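PDB 4NJ5: probable histone-lysine N-methyltransferase, H3 lysine-9 specific SUVH9 from Arabidopsis thaliana, which helps silence genes and some transposable elements, apparently by binding methylated DNA and recruiting RNA polymerase V to chromatin rather than by methylating histones. Local coordinates for residues R13-Y23 against D82-M93. Sequence-based numbering, arbitrary orientation.
Sequences REHVRKTRMIY and DIFFFRFELCVM
The long helix 8-35 packs against one flank of the SRA domain, where strand 83-84 turns into the short helix 87-92, and Arg20 drives its guanidinium into that turn. Arg20 NH1 and Arg20 NH2 both point end-on at the carbonyl oxygen Ile83 O, in the guanidinium plane, at 3.0 and 2.8 Å. Phe84 CE2 comes over one guanidinium face near its rim, 3.3 Å from Arg20 NH1, the ring plane 15° from that of the guanidinium. A bend at chi3 (68°) turns the arginine tip across the extended Glu89, whose OE2 accepts a weak, angled bond of 2.7 Å from Arg20 NH2 within a salt bridge; one water joins Arg20 NE to this same oxygen. The other carboxylate oxygen, Glu89 OE1, receives the backbone N of Phe85 at 2.9 Å, and so the glutamate ties the turn together as well as pairing with the arginine. About two helical turns earlier, Arg13 and Asp82 form an end-on salt bridge, Arg13 NH1 to Asp82 OD1 and Arg13 NH2 to Asp82 OD2 (2.8 Å), the planes nearly coplanar and each oxygen met on its syn side: two carboxylate oxygens match two N-H ends. Gly77 O also binds Arg13 NH2, and Gln79 N binds Asp82 OD2. Apolar contacts flank the polar centre. Tyr23, its CG anti to the backbone N (chi1 180°), has a ring broad enough to touch Val92 CG2 with CD1 at 3.7 Å and Glu89 CG with CE2, while Ala51 and Met58 of helix 46-60 also touch it. The bent Met93 chain brings SD against both Thr19 CG2 and the Arg20 methylene CG. A leucine in place of Arg20 would probably leave Ile83 O without its two side-chain donors and Glu89 OE2 without its charged mate. Arginine, long and with a flat guanidinium rich in N-H groups, suits this largely buried interface, where one cation serves a strand carbonyl and a carboxylate, with an aromatic ring against it.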
ATOM      1  N   ARG A  13      -6.419 -15.648   1.547  1.00 34.37           N
ATOM      2  CA  ARG A  13      -5.639 -14.421   1.704  1.00 28.58           C
ATOM      3  C   ARG A  13      -4.481 -14.391   0.706  1.00 28.04           C
ATOM      4  O   ARG A  13      -4.162 -13.344   0.131  1.00 33.97           O
ATOM      5  CB  ARG A  13      -5.125 -14.294   3.144  1.00 28.03           C
ATOM      6  CG  ARG A  13      -4.539 -12.941   3.503  1.00 30.66           C
ATOM      7  CD  ARG A  13      -5.488 -11.795   3.172  1.00 29.84           C
ATOM      8  NE  ARG A  13      -5.043 -10.537   3.771  1.00 30.56           N
ATOM      9  CZ  ARG A  13      -5.584  -9.348   3.524  1.00 27.53           C
ATOM     10  NH1 ARG A  13      -5.103  -8.268   4.126  1.00 24.24           N
ATOM     11  NH2 ARG A  13      -6.602  -9.233   2.678  1.00 26.73           N
ATOM     12  N   GLU A  14      -3.880 -15.554   0.485  1.00 27.96           N
ATOM     13  CA  GLU A  14      -2.788 -15.679  -0.472  1.00 27.68           C
ATOM     14  C   GLU A  14      -3.264 -15.440  -1.905  1.00 29.04           C
ATOM     15  O   GLU A  14      -2.622 -14.706  -2.670  1.00 28.65           O
ATOM     16  CB  GLU A  14      -2.129 -17.055  -0.343  1.00 29.75           C
ATOM     17  CG  GLU A  14      -0.772 -17.158  -1.010  1.00 45.47           C
ATOM     18  CD  GLU A  14       0.314 -16.367  -0.292  1.00 46.04           C
ATOM     19  OE1 GLU A  14       1.450 -16.331  -0.807  1.00 48.43           O
ATOM     20  OE2 GLU A  14       0.044 -15.786   0.781  1.00 44.42           O
ATOM     21  N   HIS A  15      -4.391 -16.052  -2.266  1.00 27.50           N
ATOM     22  CA  HIS A  15      -4.974 -15.809  -3.583  1.00 28.84           C
ATOM     23  C   HIS A  15      -5.213 -14.317  -3.813  1.00 26.55           C
ATOM     24  O   HIS A  15      -4.853 -13.779  -4.869  1.00 26.36           O
ATOM     25  CB  HIS A  15      -6.278 -16.588  -3.793  1.00 31.95           C
ATOM     26  CG  HIS A  15      -6.961 -16.259  -5.086  1.00 35.90           C
ATOM     27  ND1 HIS A  15      -6.505 -16.710  -6.304  1.00 35.12           N
ATOM     28  CD2 HIS A  15      -8.052 -15.498  -5.349  1.00 34.37           C
ATOM     29  CE1 HIS A  15      -7.292 -16.253  -7.265  1.00 30.65           C
ATOM     30  NE2 HIS A  15      -8.237 -15.516  -6.711  1.00 32.28           N
ATOM     31  N   VAL A  16      -5.811 -13.653  -2.826  1.00 24.29           N
ATOM     32  CA  VAL A  16      -6.049 -12.210  -2.928  1.00 24.09           C
ATOM     33  C   VAL A  16      -4.743 -11.437  -3.100  1.00 26.73           C
ATOM     34  O   VAL A  16      -4.665 -10.495  -3.896  1.00 26.62           O
ATOM     35  CB  VAL A  16      -6.811 -11.662  -1.700  1.00 22.39           C
ATOM     36  CG1 VAL A  16      -6.723 -10.144  -1.641  1.00 20.99           C
ATOM     37  CG2 VAL A  16      -8.256 -12.114  -1.730  1.00 22.96           C
ATOM     38  N   ARG A  17      -3.718 -11.846  -2.357  1.00 27.58           N
ATOM     39  CA  ARG A  17      -2.403 -11.221  -2.459  1.00 25.06           C
ATOM     40  C   ARG A  17      -1.884 -11.270  -3.902  1.00 23.09           C
ATOM     41  O   ARG A  17      -1.532 -10.235  -4.492  1.00 21.36           O
ATOM     42  CB  ARG A  17      -1.426 -11.909  -1.504  1.00 27.33           C
ATOM     43  CG  ARG A  17      -0.114 -11.180  -1.310  1.00 28.29           C
ATOM     44  CD  ARG A  17       0.712 -11.815  -0.196  1.00 30.34           C
ATOM     45  NE  ARG A  17       1.252 -13.122  -0.562  1.00 31.89           N
ATOM     46  CZ  ARG A  17       2.384 -13.297  -1.237  1.00 35.79           C
ATOM     47  NH1 ARG A  17       3.092 -12.246  -1.627  1.00 38.74           N
ATOM     48  NH2 ARG A  17       2.808 -14.521  -1.526  1.00 33.39           N
ATOM     49  N   LYS A  18      -1.863 -12.472  -4.471  1.00 22.86           N
ATOM     50  CA  LYS A  18      -1.434 -12.652  -5.859  1.00 24.14           C
ATOM     51  C   LYS A  18      -2.272 -11.829  -6.846  1.00 23.48           C
ATOM     52  O   LYS A  18      -1.742 -11.234  -7.798  1.00 22.07           O
ATOM     53  CB  LYS A  18      -1.475 -14.133  -6.248  1.00 36.83           C
ATOM     54  CG  LYS A  18      -0.395 -14.985  -5.598  1.00 41.75           C
ATOM     55  CD  LYS A  18       0.980 -14.621  -6.134  1.00 49.91           C
ATOM     56  CE  LYS A  18       2.079 -15.415  -5.442  1.00 57.41           C
ATOM     57  NZ  LYS A  18       1.938 -16.885  -5.655  1.00 63.24           N
ATOM     58  N   THR A  19      -3.580 -11.791  -6.613  1.00 22.23           N
ATOM     59  CA  THR A  19      -4.465 -11.043  -7.494  1.00 21.75           C
ATOM     60  C   THR A  19      -4.111  -9.562  -7.483  1.00 20.58           C
ATOM     61  O   THR A  19      -4.021  -8.930  -8.539  1.00 20.51           O
ATOM     62  CB  THR A  19      -5.950 -11.210  -7.112  1.00 21.86           C
ATOM     63  OG1 THR A  19      -6.294 -12.602  -7.101  1.00 23.26           O
ATOM     64  CG2 THR A  19      -6.834 -10.481  -8.114  1.00 21.61           C
ATOM     65  N   ARG A  20      -3.904  -9.011  -6.293  1.00 20.18           N
ATOM     66  CA  ARG A  20      -3.585  -7.594  -6.179  1.00 21.28           C
ATOM     67  C   ARG A  20      -2.232  -7.275  -6.809  1.00 21.59           C
ATOM     68  O   ARG A  20      -2.063  -6.230  -7.455  1.00 20.74           O
ATOM     69  CB  ARG A  20      -3.656  -7.125  -4.722  1.00 18.77           C
ATOM     70  CG  ARG A  20      -5.067  -7.196  -4.139  1.00 18.68           C
ATOM     71  CD  ARG A  20      -5.245  -6.283  -2.934  1.00 18.34           C
ATOM     72  NE  ARG A  20      -5.183  -4.868  -3.296  1.00 25.94           N
ATOM     73  CZ  ARG A  20      -5.496  -3.872  -2.472  1.00 23.89           C
ATOM     74  NH1 ARG A  20      -5.904  -4.134  -1.237  1.00 21.44           N
ATOM     75  NH2 ARG A  20      -5.412  -2.615  -2.885  1.00 17.50           N
ATOM     76  N   MET A  21      -1.278  -8.189  -6.640  1.00 20.80           N
ATOM     77  CA  MET A  21       0.030  -8.024  -7.274  1.00 21.37           C
ATOM     78  C   MET A  21      -0.091  -7.953  -8.796  1.00 22.25           C
ATOM     79  O   MET A  21       0.532  -7.098  -9.448  1.00 20.57           O
ATOM     80  CB  MET A  21       0.970  -9.156  -6.872  1.00 22.55           C
ATOM     81  CG  MET A  21       1.949  -8.786  -5.782  1.00 21.44           C
ATOM     82  SD  MET A  21       3.241 -10.030  -5.641  1.00 26.57           S
ATOM     83  CE  MET A  21       2.289 -11.399  -4.987  1.00 27.34           C
ATOM     84  N   ILE A  22      -0.899  -8.850  -9.356  1.00 21.03           N
ATOM     85  CA  ILE A  22      -1.161  -8.827 -10.789  1.00 21.71           C
ATOM     86  C   ILE A  22      -1.812  -7.514 -11.215  1.00 23.48           C
ATOM     87  O   ILE A  22      -1.365  -6.875 -12.170  1.00 21.70           O
ATOM     88  CB  ILE A  22      -2.051 -10.002 -11.231  1.00 25.38           C
ATOM     89  CG1 ILE A  22      -1.271 -11.317 -11.161  1.00 28.10           C
ATOM     90  CG2 ILE A  22      -2.568  -9.779 -12.645  1.00 24.99           C
ATOM     91  CD1 ILE A  22      -2.049 -12.514 -11.674  1.00 27.52           C
ATOM     92  N   TYR A  23      -2.857  -7.106 -10.499  1.00 20.57           N
ATOM     93  CA  TYR A  23      -3.573  -5.880 -10.850  1.00 21.43           C
ATOM     94  C   TYR A  23      -2.655  -4.652 -10.883  1.00 20.14           C
ATOM     95  O   TYR A  23      -2.575  -3.951 -11.900  1.00 20.77           O
ATOM     96  CB  TYR A  23      -4.759  -5.646  -9.910  1.00 20.82           C
ATOM     97  CG  TYR A  23      -5.538  -4.388 -10.226  1.00 20.16           C
ATOM     98  CD1 TYR A  23      -6.468  -4.362 -11.258  1.00 20.63           C
ATOM     99  CD2 TYR A  23      -5.340  -3.228  -9.494  1.00 19.26           C
ATOM    100  CE1 TYR A  23      -7.178  -3.214 -11.551  1.00 20.26           C
ATOM    101  CE2 TYR A  23      -6.043  -2.073  -9.782  1.00 20.12           C
ATOM    102  CZ  TYR A  23      -6.961  -2.072 -10.809  1.00 19.83           C
ATOM    103  OH  TYR A  23      -7.659  -0.924 -11.092  1.00 20.03           O
ATOM    104  N   ASP A  82      -8.834  -3.393   4.515  1.00 20.57           N
ATOM    105  CA  ASP A  82      -8.126  -3.379   3.242  1.00 19.69           C
ATOM    106  C   ASP A  82      -8.463  -2.094   2.499  1.00 18.99           C
ATOM    107  O   ASP A  82      -9.617  -1.665   2.482  1.00 18.83           O
ATOM    108  CB  ASP A  82      -8.493  -4.593   2.389  1.00 24.33           C
ATOM    109  CG  ASP A  82      -7.893  -5.880   2.917  1.00 27.64           C
ATOM    110  OD1 ASP A  82      -7.019  -5.809   3.807  1.00 31.62           O
ATOM    111  OD2 ASP A  82      -8.288  -6.964   2.435  1.00 27.87           O
ATOM    112  N   ILE A  83      -7.446  -1.473   1.908  1.00 23.65           N
ATOM    113  CA  ILE A  83      -7.636  -0.236   1.162  1.00 20.67           C
ATOM    114  C   ILE A  83      -7.478  -0.451  -0.337  1.00 21.21           C
ATOM    115  O   ILE A  83      -6.742  -1.337  -0.780  1.00 17.74           O
ATOM    116  CB  ILE A  83      -6.661   0.868   1.609  1.00 19.23           C
ATOM    117  CG1 ILE A  83      -5.215   0.379   1.493  1.00 19.26           C
ATOM    118  CG2 ILE A  83      -6.984   1.320   3.025  1.00 19.98           C
ATOM    119  CD1 ILE A  83      -4.182   1.461   1.729  1.00 20.03           C
ATOM    120  N   PHE A  84      -8.179   0.377  -1.104  1.00 17.69           N
ATOM    121  CA  PHE A  84      -8.161   0.317  -2.558  1.00 17.44           C
ATOM    122  C   PHE A  84      -8.169   1.740  -3.104  1.00 21.93           C
ATOM    123  O   PHE A  84      -8.634   2.661  -2.434  1.00 20.37           O
ATOM    124  CB  PHE A  84      -9.373  -0.467  -3.065  1.00 17.18           C
ATOM    125  CG  PHE A  84      -9.467  -1.850  -2.491  1.00 19.19           C
ATOM    126  CD1 PHE A  84     -10.143  -2.078  -1.304  1.00 17.33           C
ATOM    127  CD2 PHE A  84      -8.860  -2.919  -3.127  1.00 21.05           C
ATOM    128  CE1 PHE A  84     -10.214  -3.348  -0.767  1.00 21.36           C
ATOM    129  CE2 PHE A  84      -8.931  -4.192  -2.597  1.00 18.34           C
ATOM    130  CZ  PHE A  84      -9.609  -4.406  -1.415  1.00 17.75           C
ATOM    131  N   PHE A  85      -7.658   1.925  -4.317  1.00 24.17           N
ATOM    132  CA  PHE A  85      -7.490   3.273  -4.859  1.00 24.08           C
ATOM    133  C   PHE A  85      -8.395   3.587  -6.045  1.00 19.31           C
ATOM    134  O   PHE A  85      -8.497   4.736  -6.465  1.00 20.20           O
ATOM    135  CB  PHE A  85      -6.032   3.508  -5.241  1.00 21.23           C
ATOM    136  CG  PHE A  85      -5.079   3.322  -4.103  1.00 21.40           C
ATOM    137  CD1 PHE A  85      -5.079   4.202  -3.034  1.00 21.98           C
ATOM    138  CD2 PHE A  85      -4.180   2.265  -4.098  1.00 24.80           C
ATOM    139  CE1 PHE A  85      -4.199   4.037  -1.979  1.00 26.38           C
ATOM    140  CE2 PHE A  85      -3.294   2.094  -3.049  1.00 26.25           C
ATOM    141  CZ  PHE A  85      -3.304   2.981  -1.986  1.00 28.10           C
ATOM    142  N   PHE A  86      -9.046   2.563  -6.584  1.00 19.75           N
ATOM    143  CA  PHE A  86      -9.901   2.740  -7.747  1.00 19.79           C
ATOM    144  C   PHE A  86     -11.178   1.926  -7.610  1.00 25.70           C
ATOM    145  O   PHE A  86     -11.185   0.864  -6.984  1.00 28.07           O
ATOM    146  CB  PHE A  86      -9.164   2.325  -9.025  1.00 19.64           C
ATOM    147  CG  PHE A  86      -7.865   3.048  -9.249  1.00 20.20           C
ATOM    148  CD1 PHE A  86      -6.661   2.464  -8.884  1.00 19.80           C
ATOM    149  CD2 PHE A  86      -7.844   4.306  -9.835  1.00 21.36           C
ATOM    150  CE1 PHE A  86      -5.461   3.120  -9.094  1.00 20.45           C
ATOM    151  CE2 PHE A  86      -6.643   4.971 -10.049  1.00 22.13           C
ATOM    152  CZ  PHE A  86      -5.450   4.375  -9.678  1.00 21.64           C
ATOM    153  N   ARG A  87     -12.259   2.425  -8.203  1.00 21.30           N
ATOM    154  CA  ARG A  87     -13.523   1.702  -8.210  1.00 19.17           C
ATOM    155  C   ARG A  87     -13.402   0.347  -8.896  1.00 19.22           C
ATOM    156  O   ARG A  87     -13.904  -0.649  -8.401  1.00 19.61           O
ATOM    157  CB  ARG A  87     -14.609   2.534  -8.888  1.00 21.23           C
ATOM    158  CG  ARG A  87     -14.997   3.792  -8.155  1.00 27.15           C
ATOM    159  CD  ARG A  87     -15.743   3.474  -6.883  1.00 35.98           C
ATOM    160  NE  ARG A  87     -17.076   4.066  -6.855  1.00 45.98           N
ATOM    161  CZ  ARG A  87     -18.192   3.395  -7.111  1.00 49.44           C
ATOM    162  NH1 ARG A  87     -19.367   4.005  -7.066  1.00 52.54           N
ATOM    163  NH2 ARG A  87     -18.127   2.110  -7.407  1.00 48.34           N
ATOM    164  N   PHE A  88     -12.729   0.317 -10.038  1.00 19.86           N
ATOM    165  CA  PHE A  88     -12.613  -0.909 -10.825  1.00 23.16           C
ATOM    166  C   PHE A  88     -11.869  -1.980 -10.036  1.00 27.54           C
ATOM    167  O   PHE A  88     -12.164  -3.179 -10.136  1.00 28.23           O
ATOM    168  CB  PHE A  88     -11.881  -0.621 -12.129  1.00 22.99           C
ATOM    169  CG  PHE A  88     -12.550  -1.196 -13.342  1.00 28.33           C
ATOM    170  CD1 PHE A  88     -12.389  -2.531 -13.669  1.00 25.63           C
ATOM    171  CD2 PHE A  88     -13.326  -0.396 -14.164  1.00 30.67           C
ATOM    172  CE1 PHE A  88     -12.994  -3.060 -14.797  1.00 26.51           C
ATOM    173  CE2 PHE A  88     -13.929  -0.919 -15.287  1.00 33.61           C
ATOM    174  CZ  PHE A  88     -13.760  -2.254 -15.604  1.00 31.18           C
ATOM    175  N   GLU A  89     -10.901  -1.528  -9.248  1.00 27.21           N
ATOM    176  CA  GLU A  89     -10.159  -2.398  -8.349  1.00 24.85           C
ATOM    177  C   GLU A  89     -11.117  -3.200  -7.466  1.00 27.17           C
ATOM    178  O   GLU A  89     -10.906  -4.390  -7.232  1.00 29.03           O
ATOM    179  CB  GLU A  89      -9.205  -1.563  -7.490  1.00 17.92           C
ATOM    180  CG  GLU A  89      -8.179  -2.365  -6.733  1.00 17.64           C
ATOM    181  CD  GLU A  89      -7.127  -1.491  -6.070  1.00 18.02           C
ATOM    182  OE1 GLU A  89      -7.230  -0.247  -6.166  1.00 18.81           O
ATOM    183  OE2 GLU A  89      -6.198  -2.050  -5.447  1.00 17.74           O
ATOM    184  N   LEU A  90     -12.181  -2.547  -7.001  1.00 29.29           N
ATOM    185  CA  LEU A  90     -13.198  -3.205  -6.188  1.00 27.20           C
ATOM    186  C   LEU A  90     -13.895  -4.320  -6.959  1.00 27.31           C
ATOM    187  O   LEU A  90     -14.317  -5.316  -6.372  1.00 26.93           O
ATOM    188  CB  LEU A  90     -14.232  -2.192  -5.702  1.00 17.87           C
ATOM    189  CG  LEU A  90     -13.676  -1.047  -4.856  1.00 18.87           C
ATOM    190  CD1 LEU A  90     -14.776  -0.052  -4.512  1.00 18.57           C
ATOM    191  CD2 LEU A  90     -13.025  -1.587  -3.594  1.00 17.27           C
ATOM    192  N   CYS A  91     -14.019  -4.142  -8.271  1.00 28.20           N
ATOM    193  CA  CYS A  91     -14.614  -5.164  -9.122  1.00 28.33           C
ATOM    194  C   CYS A  91     -13.667  -6.346  -9.225  1.00 29.06           C
ATOM    195  O   CYS A  91     -14.093  -7.503  -9.168  1.00 35.99           O
ATOM    196  CB  CYS A  91     -14.906  -4.615 -10.521  1.00 24.33           C
ATOM    197  SG  CYS A  91     -15.947  -3.153 -10.548  1.00 35.06           S
ATOM    198  N   VAL A  92     -12.380  -6.048  -9.383  1.00 20.98           N
ATOM    199  CA  VAL A  92     -11.365  -7.097  -9.436  1.00 26.44           C
ATOM    200  C   VAL A  92     -11.414  -7.988  -8.192  1.00 25.91           C
ATOM    201  O   VAL A  92     -11.322  -9.210  -8.291  1.00 23.83           O
ATOM    202  CB  VAL A  92      -9.947  -6.512  -9.606  1.00 26.46           C
ATOM    203  CG1 VAL A  92      -8.901  -7.620  -9.547  1.00 22.58           C
ATOM    204  CG2 VAL A  92      -9.847  -5.740 -10.918  1.00 27.01           C
ATOM    205  N   MET A  93     -11.585  -7.371  -7.024  1.00 19.67           N
ATOM    206  CA  MET A  93     -11.625  -8.117  -5.771  1.00 19.81           C
ATOM    207  C   MET A  93     -13.021  -8.606  -5.388  1.00 24.45           C
ATOM    208  O   MET A  93     -13.226  -9.084  -4.274  1.00 25.77           O
ATOM    209  CB  MET A  93     -11.027  -7.294  -4.628  1.00 28.86           C
ATOM    210  CG  MET A  93      -9.647  -7.765  -4.205  1.00 29.50           C
ATOM    211  SD  MET A  93      -8.553  -7.972  -5.621  1.00 34.87           S
ATOM    212  CE  MET A  93      -8.337  -6.267  -6.125  1.00 36.59           C
TER
HETATM  213  O   HOH W   1      -4.459  -4.011  -6.220  1.00 22.64           O
HETATM  214  O   HOH W   2      -5.215  -3.228   1.876  1.00 26.20           O
HETATM  215  O   HOH W   3      -6.304  -6.898   0.060  1.00 32.85           O